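Local coordinates for protein tryptophan halogenase superfamily (Brevundimonas sp. BAL3, PDB 6FRL) that probably catalyses flavin-dependent halogenation, preferring bromination over chlorination, as a member of the tryptophan halogenase superfamily, at residues Pro282-Arg286 against Leu501-Asp505; Ala57-Arg63 against Asp162-His166; Ile41-Ser46 against Gly184-Ala190; Val31-Arg35 against Tyr179-Gly183. All coordinates share one frame; numbering follows the deposited sequence.

Overall arrangement
The four contacts form two groups. Interactions 3 and 4, with centres 13 Å apart, share the Rossmann-like part of the fold: interaction 3 joins strands 40-45 and 186-189 at the edge of the mainly parallel sheet, and interaction 4 packs the helices preceding those strands, 20-33 and 169-182. Interactions 1 and 2, with centres 16 Å apart, touch through Pro282 and His166. The groups are 23 to 32 Å apart, centre to centre, and helix 169-182, directly after strand 164-168, connects them. Along the chain, interactions 3 and 4 alternate their segments and enclose interaction 2; interaction 1 comes last and brings in the end of the modelled chain. Distant sequence is thus joined both in the probable nucleotide-binding fold and around the sheets beside it.

Interaction 1 of 4, residues Pro282-Arg286 against Leu501-Asp505; sequences PLRHR and LAGLD
Arg284 and Leu501 mark the closest approach of the two backbones, with 7.7 Å between their CA atoms, so side chains must bridge the gap. Residues 283-286 make a tight reversal, closed by a bond of 2.7 Å from Leu283 N to Arg286 O, with Arg284 on the turn and its side chain directed to the end of helix 497-502. The arginine does most of the touching. Its chain bends at chi3 (-60°), and its NE meets Asp505 OD1 in a salt bridge modelled at 2.6 Å; the aspartate is poorly ordered and OD1 sits too close to a neighbour in the model, so the length is doubtful. This reversal is the turn of a beta-hairpin, between antiparallel strands 276-282 and 286-293 of the large mixed sheet, and the end of the modelled chain lies against it. A long flexible arginine suits the place, because its terminal nitrogens reach past the contact to the carbonyls of Met77 and Arg78, at the end of helix 73-79. Leu501 CD1 lies 4.3 Å from Arg284 CG on the apolar part of the chain, while Leu504 CD1 comes within 4.2 Å of Arg284 NH1 at the guanidinium. On the solvent side, His285 NE2 stands 3.6 Å from Asp505 OD2.

Interaction 2 of 4, residues Ala57-Arg63 against Asp162-His166; sequences ATIPTIR and DWALH
Asp162 OD1 is gripped from two directions: Arg63 NH2 gives it a salt-bridged hydrogen bond of 2.8 Å, and Trp163 N, next in the chain, adds a weak one. The arginine approaches on the syn lone pair, with the oxygen near the guanidinium plane, although the carboxylate itself is turned 85° from that plane. Asp162 OD2 also accepts a hydrogen bond from a water and lies beside Pro60 CB. Arg63 NE donates to Trp163 O (2.8 Å) from above the carbonyl plane. The guanidinium then lies flat on the indole, with planes 14° apart and CZ 3.7 Å from the centroid of the five-membered ring, a cation-pi stack; farther back, Arg63 CD sits over the six-membered ring at 3.6 Å from its centroid, a CH-pi contact. The CB of Trp163 points away from segment 57-63, but chi1 of 67° brings the ring back to Arg63. Arg63 suits this site because NH1 can still bridge to Asp73. Strand 164-168 is the middle strand of a small antiparallel sheet, between 55-57 and 83-85, and the chain leaving 55-57 runs past it into helix 61-68. Thr58 OG1 donates to Leu165 O over 2.7 Å, on a lone pair in the carbonyl plane. Ala164 suits the close passage of the chains, its CB only 3.4 Å from Ile59 C, and Ala57 CB rests at the edge of the His166 ring, whose nitrogens bond to Thr268 and Thr83.

Interaction 3 of 4, residues Ile41-Ser46 against Gly184-Ala190; sequences ITVVES and GCARIDA
Glu45 OE2 sits at the edge of the Arg187 guanidinium, near its plane, and takes a nearly straight salt-bridged hydrogen bond of 3.0 Å from Arg187 NE. The oxygen is met on its anti side, somewhat out of the carboxylate plane, and the two planes stand 74° apart. Both side chains are long enough to meet over the sheet: Arg187 leaves with CG anti to its backbone N (chi1 177°) and runs extended to NE, while Glu45 comes in across it. OE2 also accepts from Trp24 NE1, so two donors hold the carboxylate; a long salt bridge from Arg187 NH2 to Asp189 OD2 extends the network. The strands themselves pair in parallel, Thr42 with Ala186 through Glu45 with Asp189. Val43 N donates to Ala186 O at 3.1 Å, and its own carbonyl O receives Ile188 N, also at 3.1 Å. Beta-branched Val43, Val44 and Ile188 suit extended chain. Cys185 SG touches both Ile41 CG2 (3.8 Å) and Val43 CG2 (4.0 Å), while Gly184 ends helix 169-182 in a Schellman motif. Strand 186-189 is outermost in this chain's Rossmann-like sheet; strand 40-45 separates it from strand 13-17, with helices 20-33 and 169-182 over the Val43 side and strand 204-209 against Val44 and Ile188.

Interaction 4 of 4, residues Val31-Arg35 against Tyr179-Gly183; sequences VQHFR and YAEAG
Val31 and Ala180 bring together the C-terminal ends of helices 20-33 and 169-182, which pack side by side on one face of the Rossmann-like sheet. Van der Waals packing on the backbone sets Val31 CG2 3.7 Å from Ala180 O and Val31 CG1 3.8 Å from Gly183 CA; the apolar contact proper is Val31 CG2 to Ala180 CB at 4.4 Å. Small residues suit helix 169-182 here, since the valine rests almost directly on its backbone. Polar groups gather beside it. Arg35 holds Gln32 OE1 side-on with two nitrogens, NE (2.9 Å) and NH2 (3.2 Å), the oxygen lying in the guanidinium plane. This fixes the rotation of the arginine, whose chain bends at chi3 (-84°) to bring NH2 to 2.9 Å from Tyr179 OH. The tyrosine ring stands 82° from the guanidinium and reaches across with CG anti to the backbone N (chi1 -179°). Its hydroxyl hydrogen-bonds Leu69 O, and Gln32 NE2 bonds Gln68 O, so both tie in the C-terminal end of helix 61-68 and the residue after it. His33 and Phe34 pack on Ala467 and Pro466 of the second subunit, respectively. A water over the Tyr179 ring accepts from Arg35 NH2 and donates to Tyr179 O, 2.6 Å away.

Interaction 1 of 4, residues Pro282-Arg286 against Leu501-Asp505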
loop_
_atom_site.group_PDB
_atom_site.type_symbol
_atom_site.label_atom_id
_atom_site.label_comp_id
_atom_site.label_asym_id
_atom_site.label_seq_id
_atom_site.Cartn_x
_atom_site.Cartn_y
_atom_site.Cartn_z
ATOM N N PRO B 282 -0.396 7.057 -32.140
ATOM C CA PRO B 282 0.141 8.090 -33.002
ATOM C C PRO B 282 1.566 8.517 -32.627
ATOM O O PRO B 282 1.820 8.890 -31.483
ATOM C CB PRO B 282 -0.825 9.242 -32.785
ATOM C CG PRO B 282 -1.414 9.035 -31.434
ATOM C CD PRO B 282 -1.288 7.596 -31.086
ATOM N N LEU B 283 2.483 8.431 -33.598
ATOM C CA LEU B 283 3.789 9.115 -33.529
ATOM C C LEU B 283 3.694 10.420 -34.295
ATOM O O LEU B 283 2.635 10.725 -34.846
ATOM C CB LEU B 283 4.914 8.207 -34.070
ATOM C CG LEU B 283 5.013 6.817 -33.403
ATOM C CD1 LEU B 283 6.172 6.003 -33.940
ATOM C CD2 LEU B 283 5.119 6.922 -31.892
ATOM N N ARG B 284 4.776 11.198 -34.309
ATOM C CA ARG B 284 4.776 12.535 -34.955
ATOM C C ARG B 284 4.423 12.555 -36.434
ATOM O O ARG B 284 3.632 13.410 -36.838
ATOM C CB ARG B 284 6.096 13.296 -34.730
ATOM C CG ARG B 284 6.105 14.077 -33.424
ATOM C CD ARG B 284 7.074 15.247 -33.422
ATOM N NE ARG B 284 8.461 14.830 -33.631
ATOM C CZ ARG B 284 9.226 14.171 -32.742
ATOM N NH1 ARG B 284 8.770 13.809 -31.527
ATOM N NH2 ARG B 284 10.488 13.855 -33.085
ATOM N N HIS B 285 5.001 11.645 -37.222
ATOM C CA HIS B 285 4.703 11.523 -38.685
ATOM C C HIS B 285 4.241 10.104 -39.102
ATOM O O HIS B 285 3.986 9.837 -40.273
ATOM C CB HIS B 285 5.926 11.930 -39.549
ATOM C CG HIS B 285 6.582 13.220 -39.140
ATOM N ND1 HIS B 285 5.965 14.448 -39.261
ATOM C CD2 HIS B 285 7.817 13.470 -38.636
ATOM C CE1 HIS B 285 6.784 15.397 -38.829
ATOM N NE2 HIS B 285 7.916 14.829 -38.447
ATOM N N ARG B 286 4.111 9.204 -38.142
ATOM C CA ARG B 286 3.783 7.800 -38.396
ATOM C C ARG B 286 2.867 7.302 -37.286
ATOM O O ARG B 286 2.670 7.982 -36.278
ATOM C CB ARG B 286 5.054 6.942 -38.441
ATOM C CG ARG B 286 5.940 7.153 -39.676
ATOM C CD ARG B 286 7.428 6.816 -39.412
ATOM N NE ARG B 286 7.625 5.677 -38.488
ATOM C CZ ARG B 286 8.385 5.653 -37.375
ATOM N NH1 ARG B 286 9.115 6.706 -36.965
ATOM N NH2 ARG B 286 8.413 4.536 -36.660
ATOM N N LEU B 501 4.390 19.776 -29.812
ATOM C CA LEU B 501 5.161 18.985 -30.764
ATOM C C LEU B 501 6.013 19.839 -31.701
ATOM O O LEU B 501 7.111 19.420 -32.073
ATOM C CB LEU B 501 4.255 18.076 -31.608
ATOM C CG LEU B 501 3.358 17.099 -30.866
ATOM C CD1 LEU B 501 2.666 16.211 -31.896
ATOM C CD2 LEU B 501 4.096 16.253 -29.839
ATOM N N ALA B 502 5.503 21.009 -32.104
ATOM C CA ALA B 502 6.272 21.995 -32.896
ATOM C C ALA B 502 7.499 22.533 -32.141
ATOM O O ALA B 502 8.497 22.868 -32.765
ATOM C CB ALA B 502 5.370 23.148 -33.335
ATOM N N GLY B 503 7.410 22.609 -30.810
ATOM C CA GLY B 503 8.546 22.952 -29.929
ATOM C C GLY B 503 9.562 21.845 -29.668
ATOM O O GLY B 503 10.534 22.075 -28.975
ATOM N N LEU B 504 9.315 20.648 -30.196
ATOM C CA LEU B 504 10.331 19.607 -30.364
ATOM C C LEU B 504 10.942 19.542 -31.796
ATOM O O LEU B 504 12.022 19.003 -31.976
ATOM C CB LEU B 504 9.725 18.239 -30.014
ATOM C CG LEU B 504 9.042 18.078 -28.647
ATOM C CD1 LEU B 504 8.251 16.773 -28.529
ATOM C CD2 LEU B 504 10.054 18.200 -27.518
ATOM N N ASP B 505 10.275 20.121 -32.793
ATOM C CA ASP B 505 10.503 19.808 -34.219
ATOM C C ASP B 505 11.053 20.986 -35.016
ATOM O O ASP B 505 11.359 22.036 -34.428
ATOM C CB ASP B 505 9.159 19.402 -34.874
ATOM C CG ASP B 505 8.881 17.910 -34.790
ATOM O OD1 ASP B 505 8.755 17.418 -33.649
ATOM O OD2 ASP B 505 8.770 17.250 -35.857
#

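Interaction 2 of 4, residues Ala57-Arg63 against Asp162-His166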
loop_
_atom_site.group_PDB
_atom_site.type_symbol
_atom_site.label_atom_id
_atom_site.label_comp_id
_atom_site.label_asym_id
_atom_site.label_seq_id
_atom_site.Cartn_x
_atom_site.Cartn_y
_atom_site.Cartn_z
ATOM N N ALA B 57 2.777 2.416 -26.906
ATOM C CA ALA B 57 2.331 3.296 -25.841
ATOM C C ALA B 57 2.936 2.913 -24.495
ATOM O O ALA B 57 3.539 1.848 -24.345
ATOM C CB ALA B 57 0.804 3.337 -25.763
ATOM N N THR B 58 2.803 3.828 -23.539
ATOM C CA THR B 58 3.354 3.679 -22.200
ATOM C C THR B 58 2.418 4.278 -21.142
ATOM O O THR B 58 1.403 4.900 -21.488
ATOM C CB THR B 58 4.702 4.420 -22.080
ATOM O OG1 THR B 58 4.538 5.790 -22.491
ATOM C CG2 THR B 58 5.776 3.731 -22.895
ATOM N N ILE B 59 2.768 4.084 -19.872
ATOM C CA ILE B 59 2.160 4.783 -18.757
ATOM C C ILE B 59 3.197 5.762 -18.160
ATOM O O ILE B 59 4.369 5.730 -18.519
ATOM C CB ILE B 59 1.564 3.789 -17.705
ATOM C CG1 ILE B 59 2.617 2.835 -17.131
ATOM C CG2 ILE B 59 0.451 2.956 -18.316
ATOM C CD1 ILE B 59 2.080 2.043 -15.960
ATOM N N PRO B 60 2.765 6.663 -17.264
ATOM C CA PRO B 60 3.691 7.716 -16.818
ATOM C C PRO B 60 4.962 7.281 -16.044
ATOM O O PRO B 60 5.944 8.063 -15.962
ATOM C CB PRO B 60 2.801 8.604 -15.949
ATOM C CG PRO B 60 1.428 8.385 -16.500
ATOM C CD PRO B 60 1.401 6.922 -16.763
ATOM N N THR B 61 4.956 6.075 -15.484
ATOM C CA THR B 61 6.157 5.547 -14.879
ATOM C C THR B 61 7.383 5.697 -15.834
ATOM O O THR B 61 8.473 5.977 -15.371
ATOM C CB THR B 61 5.989 4.070 -14.438
ATOM O OG1 THR B 61 5.595 3.248 -15.562
ATOM C CG2 THR B 61 4.982 3.925 -13.309
ATOM N N ILE B 62 7.210 5.541 -17.148
ATOM C CA ILE B 62 8.359 5.592 -18.097
ATOM C C ILE B 62 9.131 6.937 -18.048
ATOM O O ILE B 62 10.344 6.961 -18.243
ATOM C CB ILE B 62 7.937 5.237 -19.558
ATOM C CG1 ILE B 62 9.127 4.830 -20.407
ATOM C CG2 ILE B 62 7.303 6.429 -20.261
ATOM C CD1 ILE B 62 9.889 3.622 -19.928
ATOM N N ARG B 63 8.432 8.033 -17.755
ATOM C CA ARG B 63 9.079 9.359 -17.631
ATOM C C ARG B 63 9.945 9.408 -16.383
ATOM O O ARG B 63 10.995 10.044 -16.414
ATOM C CB ARG B 63 8.067 10.537 -17.677
ATOM C CG ARG B 63 7.207 10.544 -18.970
ATOM C CD ARG B 63 6.338 11.784 -19.177
ATOM N NE ARG B 63 5.676 12.171 -17.939
ATOM C CZ ARG B 63 6.086 13.112 -17.098
ATOM N NH1 ARG B 63 7.168 13.857 -17.351
ATOM N NH2 ARG B 63 5.388 13.325 -15.994
ATOM N N ASP B 162 -1.349 13.348 -14.912
ATOM C CA ASP B 162 -0.031 12.967 -15.443
ATOM C C ASP B 162 -0.124 12.621 -16.941
ATOM O O ASP B 162 -1.218 12.667 -17.553
ATOM C CB ASP B 162 0.584 11.865 -14.570
ATOM C CG ASP B 162 2.135 11.891 -14.536
ATOM O OD1 ASP B 162 2.793 12.710 -15.235
ATOM O OD2 ASP B 162 2.683 11.035 -13.805
ATOM N N TRP B 163 1.018 12.330 -17.542
ATOM C CA TRP B 163 1.087 12.070 -18.983
ATOM C C TRP B 163 2.240 11.145 -19.312
ATOM O O TRP B 163 3.191 11.013 -18.531
ATOM C CB TRP B 163 1.246 13.386 -19.738
ATOM C CG TRP B 163 2.576 14.126 -19.508
ATOM C CD1 TRP B 163 2.948 14.854 -18.403
ATOM C CD2 TRP B 163 3.684 14.211 -20.435
ATOM N NE1 TRP B 163 4.222 15.359 -18.580
ATOM C CE2 TRP B 163 4.683 14.990 -19.822
ATOM C CE3 TRP B 163 3.920 13.697 -21.713
ATOM C CZ2 TRP B 163 5.871 15.266 -20.444
ATOM C CZ3 TRP B 163 5.132 13.981 -22.338
ATOM C CH2 TRP B 163 6.079 14.751 -21.708
ATOM N N ALA B 164 2.160 10.520 -20.478
ATOM C CA ALA B 164 3.168 9.543 -20.901
ATOM C C ALA B 164 3.482 9.735 -22.381
ATOM O O ALA B 164 3.131 10.776 -22.940
ATOM C CB ALA B 164 2.683 8.106 -20.597
ATOM N N LEU B 165 4.150 8.745 -22.989
ATOM C CA LEU B 165 4.549 8.824 -24.394
ATOM C C LEU B 165 3.926 7.768 -25.302
ATOM O O LEU B 165 3.657 6.605 -24.889
ATOM C CB LEU B 165 6.071 8.682 -24.524
ATOM C CG LEU B 165 6.963 9.491 -23.600
ATOM C CD1 LEU B 165 8.432 9.241 -23.957
ATOM C CD2 LEU B 165 6.587 10.959 -23.679
ATOM N N HIS B 166 3.684 8.192 -26.543
ATOM C CA HIS B 166 3.609 7.286 -27.674
ATOM C C HIS B 166 4.988 7.393 -28.299
ATOM O O HIS B 166 5.423 8.503 -28.595
ATOM C CB HIS B 166 2.545 7.746 -28.698
ATOM C CG HIS B 166 1.168 7.907 -28.133
ATOM N ND1 HIS B 166 0.538 9.128 -28.063
ATOM C CD2 HIS B 166 0.298 6.996 -27.618
ATOM C CE1 HIS B 166 -0.663 8.965 -27.529
ATOM N NE2 HIS B 166 -0.829 7.683 -27.237
HETATM O O HOH W 1 5.297 10.529 -13.658
#

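Interaction 3 of 4, residues Ile41-Ser46 against Gly184-Ala190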
loop_
_atom_site.group_PDB
_atom_site.type_symbol
_atom_site.label_atom_id
_atom_site.label_comp_id
_atom_site.label_asym_id
_atom_site.label_seq_id
_atom_site.Cartn_x
_atom_site.Cartn_y
_atom_site.Cartn_z
ATOM N N ILE B 41 29.065 -5.228 -17.075
ATOM C CA ILE B 41 27.788 -5.463 -17.685
ATOM C C ILE B 41 28.029 -5.618 -19.175
ATOM O O ILE B 41 28.733 -4.810 -19.803
ATOM C CB ILE B 41 26.801 -4.305 -17.407
ATOM C CG1 ILE B 41 26.597 -4.105 -15.886
ATOM C CG2 ILE B 41 25.462 -4.563 -18.102
ATOM C CD1 ILE B 41 25.926 -2.797 -15.532
ATOM N N THR B 42 27.404 -6.646 -19.740
ATOM C CA THR B 42 27.494 -6.949 -21.155
ATOM C C THR B 42 26.116 -7.396 -21.671
ATOM O O THR B 42 25.403 -8.140 -20.998
ATOM C CB THR B 42 28.487 -8.099 -21.362
ATOM O OG1 THR B 42 29.728 -7.788 -20.736
ATOM C CG2 THR B 42 28.699 -8.374 -22.834
ATOM N N VAL B 43 25.761 -6.925 -22.864
ATOM C CA VAL B 43 24.578 -7.348 -23.602
ATOM C C VAL B 43 25.062 -8.220 -24.780
ATOM O O VAL B 43 26.076 -7.914 -25.398
ATOM C CB VAL B 43 23.798 -6.133 -24.175
ATOM C CG1 VAL B 43 22.685 -6.574 -25.132
ATOM C CG2 VAL B 43 23.213 -5.292 -23.051
ATOM N N VAL B 44 24.319 -9.280 -25.071
ATOM C CA VAL B 44 24.552 -10.168 -26.197
ATOM C C VAL B 44 23.289 -10.211 -27.064
ATOM O O VAL B 44 22.275 -10.715 -26.639
ATOM C CB VAL B 44 24.885 -11.602 -25.697
ATOM C CG1 VAL B 44 25.116 -12.540 -26.867
ATOM C CG2 VAL B 44 26.099 -11.591 -24.778
ATOM N N GLU B 45 23.370 -9.688 -28.281
ATOM C CA GLU B 45 22.235 -9.649 -29.224
ATOM C C GLU B 45 22.734 -9.874 -30.653
ATOM O O GLU B 45 23.945 -9.843 -30.887
ATOM C CB GLU B 45 21.507 -8.285 -29.126
ATOM C CG GLU B 45 22.380 -7.042 -29.362
ATOM C CD GLU B 45 21.579 -5.738 -29.504
ATOM O OE1 GLU B 45 20.347 -5.774 -29.711
ATOM O OE2 GLU B 45 22.176 -4.638 -29.442
ATOM N N SER B 46 21.776 -10.011 -31.576
ATOM C CA SER B 46 22.018 -10.087 -33.019
ATOM C C SER B 46 21.017 -9.237 -33.811
ATOM O O SER B 46 21.418 -8.408 -34.636
ATOM C CB SER B 46 21.949 -11.551 -33.482
ATOM O OG SER B 46 20.640 -12.053 -33.296
ATOM N N GLY B 184 30.014 2.199 -19.903
ATOM C CA GLY B 184 30.922 1.066 -19.873
ATOM C C GLY B 184 30.308 -0.304 -20.063
ATOM O O GLY B 184 30.904 -1.288 -19.662
ATOM N N CYS B 185 29.134 -0.362 -20.678
ATOM C CA CYS B 185 28.478 -1.609 -20.963
ATOM C C CYS B 185 29.081 -2.133 -22.248
ATOM O O CYS B 185 29.072 -1.430 -23.254
ATOM C CB CYS B 185 26.948 -1.420 -21.104
ATOM S SG CYS B 185 26.023 -2.936 -21.511
ATOM N N ALA B 186 29.593 -3.368 -22.200
ATOM C CA ALA B 186 30.073 -4.107 -23.400
ATOM C C ALA B 186 28.925 -4.587 -24.269
ATOM O O ALA B 186 27.841 -4.864 -23.770
ATOM C CB ALA B 186 30.939 -5.314 -22.980
ATOM N N ARG B 187 29.178 -4.719 -25.562
ATOM C CA ARG B 187 28.174 -5.211 -26.514
ATOM C C ARG B 187 28.827 -6.242 -27.426
ATOM O O ARG B 187 29.927 -6.018 -27.915
ATOM C CB ARG B 187 27.573 -4.065 -27.348
ATOM C CG ARG B 187 26.578 -4.580 -28.401
ATOM C CD ARG B 187 25.885 -3.475 -29.152
ATOM N NE ARG B 187 25.021 -3.990 -30.220
ATOM C CZ ARG B 187 25.411 -4.341 -31.451
ATOM N NH1 ARG B 187 26.689 -4.283 -31.816
ATOM N NH2 ARG B 187 24.506 -4.779 -32.327
ATOM N N ILE B 188 28.145 -7.367 -27.638
ATOM C CA ILE B 188 28.645 -8.462 -28.434
ATOM C C ILE B 188 27.582 -8.827 -29.438
ATOM O O ILE B 188 26.518 -9.319 -29.058
ATOM C CB ILE B 188 28.954 -9.694 -27.573
ATOM C CG1 ILE B 188 30.110 -9.397 -26.613
ATOM C CG2 ILE B 188 29.280 -10.896 -28.472
ATOM C CD1 ILE B 188 30.393 -10.502 -25.598
ATOM N N ASP B 189 27.887 -8.615 -30.717
ATOM C CA ASP B 189 27.005 -8.986 -31.819
ATOM C C ASP B 189 27.331 -10.421 -32.195
ATOM O O ASP B 189 28.414 -10.692 -32.691
ATOM C CB ASP B 189 27.219 -8.036 -32.996
ATOM C CG ASP B 189 26.143 -8.161 -34.067
ATOM O OD1 ASP B 189 25.377 -9.168 -34.123
ATOM O OD2 ASP B 189 26.077 -7.219 -34.886
ATOM N N ALA B 190 26.395 -11.339 -31.942
ATOM C CA ALA B 190 26.648 -12.779 -32.101
ATOM C C ALA B 190 25.406 -13.596 -31.787
ATOM O O ALA B 190 24.666 -13.259 -30.858
ATOM C CB ALA B 190 27.767 -13.215 -31.170
HETATM O O HOH W 2 31.313 -3.619 -18.374
#

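Interaction 4 of 4, residues Val31-Arg35 against Tyr179-Gly183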
loop_
_atom_site.group_PDB
_atom_site.type_symbol
_atom_site.label_atom_id
_atom_site.label_comp_id
_atom_site.label_asym_id
_atom_site.label_seq_id
_atom_site.Cartn_x
_atom_site.Cartn_y
_atom_site.Cartn_z
ATOM N N VAL B 31 23.626 0.198 -15.469
ATOM C CA VAL B 31 24.782 1.092 -15.659
ATOM C C VAL B 31 24.706 2.293 -14.711
ATOM O O VAL B 31 25.652 2.547 -13.978
ATOM C CB VAL B 31 24.964 1.493 -17.160
ATOM C CG1 VAL B 31 25.753 2.780 -17.346
ATOM C CG2 VAL B 31 25.664 0.362 -17.925
ATOM N N GLN B 32 23.570 2.993 -14.674
ATOM C CA GLN B 32 23.425 4.163 -13.773
ATOM C C GLN B 32 23.518 3.785 -12.282
ATOM O O GLN B 32 24.122 4.482 -11.497
ATOM C CB GLN B 32 22.078 4.875 -13.989
ATOM C CG GLN B 32 21.794 6.036 -13.018
ATOM C CD GLN B 32 22.395 7.330 -13.466
ATOM O OE1 GLN B 32 23.562 7.385 -13.884
ATOM N NE2 GLN B 32 21.602 8.402 -13.406
ATOM N N HIS B 33 22.855 2.701 -11.917
ATOM C CA HIS B 33 22.734 2.311 -10.525
ATOM C C HIS B 33 24.068 1.816 -9.937
ATOM O O HIS B 33 24.332 2.024 -8.788
ATOM C CB HIS B 33 21.674 1.234 -10.433
ATOM C CG HIS B 33 21.266 0.895 -9.047
ATOM N ND1 HIS B 33 21.333 -0.393 -8.535
ATOM C CD2 HIS B 33 20.723 1.662 -8.082
ATOM C CE1 HIS B 33 20.852 -0.391 -7.305
ATOM N NE2 HIS B 33 20.483 0.845 -7.005
ATOM N N PHE B 34 24.881 1.153 -10.754
ATOM C CA PHE B 34 26.187 0.637 -10.371
ATOM C C PHE B 34 27.316 1.372 -11.140
ATOM O O PHE B 34 28.342 0.742 -11.472
ATOM C CB PHE B 34 26.266 -0.870 -10.725
ATOM C CG PHE B 34 25.387 -1.766 -9.900
ATOM C CD1 PHE B 34 25.712 -2.046 -8.580
ATOM C CD2 PHE B 34 24.279 -2.400 -10.454
ATOM C CE1 PHE B 34 24.928 -2.918 -7.817
ATOM C CE2 PHE B 34 23.476 -3.253 -9.682
ATOM C CZ PHE B 34 23.788 -3.499 -8.360
ATOM N N ARG B 35 27.158 2.683 -11.400
ATOM C CA ARG B 35 28.055 3.437 -12.318
ATOM C C ARG B 35 29.556 3.341 -11.991
ATOM O O ARG B 35 30.354 2.994 -12.864
ATOM C CB ARG B 35 27.638 4.921 -12.441
ATOM C CG ARG B 35 28.259 5.640 -13.661
ATOM C CD ARG B 35 27.593 7.002 -13.895
ATOM N NE ARG B 35 26.350 6.980 -14.667
ATOM C CZ ARG B 35 26.273 6.803 -15.985
ATOM N NH1 ARG B 35 27.353 6.602 -16.721
ATOM N NH2 ARG B 35 25.104 6.810 -16.598
ATOM N N TYR B 179 23.357 5.343 -24.319
ATOM C CA TYR B 179 23.519 5.675 -22.892
ATOM C C TYR B 179 24.279 4.609 -22.119
ATOM O O TYR B 179 25.131 4.933 -21.295
ATOM C CB TYR B 179 22.150 5.898 -22.216
ATOM C CG TYR B 179 22.184 6.262 -20.746
ATOM C CD1 TYR B 179 22.256 5.282 -19.756
ATOM C CD2 TYR B 179 22.105 7.590 -20.354
ATOM C CE1 TYR B 179 22.278 5.619 -18.404
ATOM C CE2 TYR B 179 22.134 7.950 -19.007
ATOM C CZ TYR B 179 22.209 6.958 -18.027
ATOM O OH TYR B 179 22.204 7.308 -16.702
ATOM N N ALA B 180 23.951 3.351 -22.352
ATOM C CA ALA B 180 24.544 2.269 -21.591
ATOM C C ALA B 180 26.039 2.083 -21.936
ATOM O O ALA B 180 26.882 1.924 -21.013
ATOM C CB ALA B 180 23.763 0.984 -21.792
ATOM N N GLU B 181 26.351 2.143 -23.236
ATOM C CA GLU B 181 27.719 2.017 -23.753
ATOM C C GLU B 181 28.642 3.123 -23.262
ATOM O O GLU B 181 29.802 2.876 -22.983
ATOM C CB GLU B 181 27.712 1.989 -25.295
ATOM C CG GLU B 181 27.422 0.610 -25.874
ATOM C CD GLU B 181 27.306 0.623 -27.380
ATOM O OE1 GLU B 181 27.351 1.730 -27.973
ATOM O OE2 GLU B 181 27.101 -0.464 -27.967
ATOM N N ALA B 182 28.135 4.345 -23.129
ATOM C CA ALA B 182 28.961 5.437 -22.606
ATOM C C ALA B 182 29.327 5.253 -21.142
ATOM O O ALA B 182 30.286 5.854 -20.675
ATOM C CB ALA B 182 28.272 6.782 -22.804
ATOM N N GLY B 183 28.535 4.481 -20.403
ATOM C CA GLY B 183 28.854 4.158 -19.002
ATOM C C GLY B 183 29.646 2.857 -18.802
ATOM O O GLY B 183 29.891 2.449 -17.654
HETATM O O HOH W 3 25.832 6.593 -19.428
#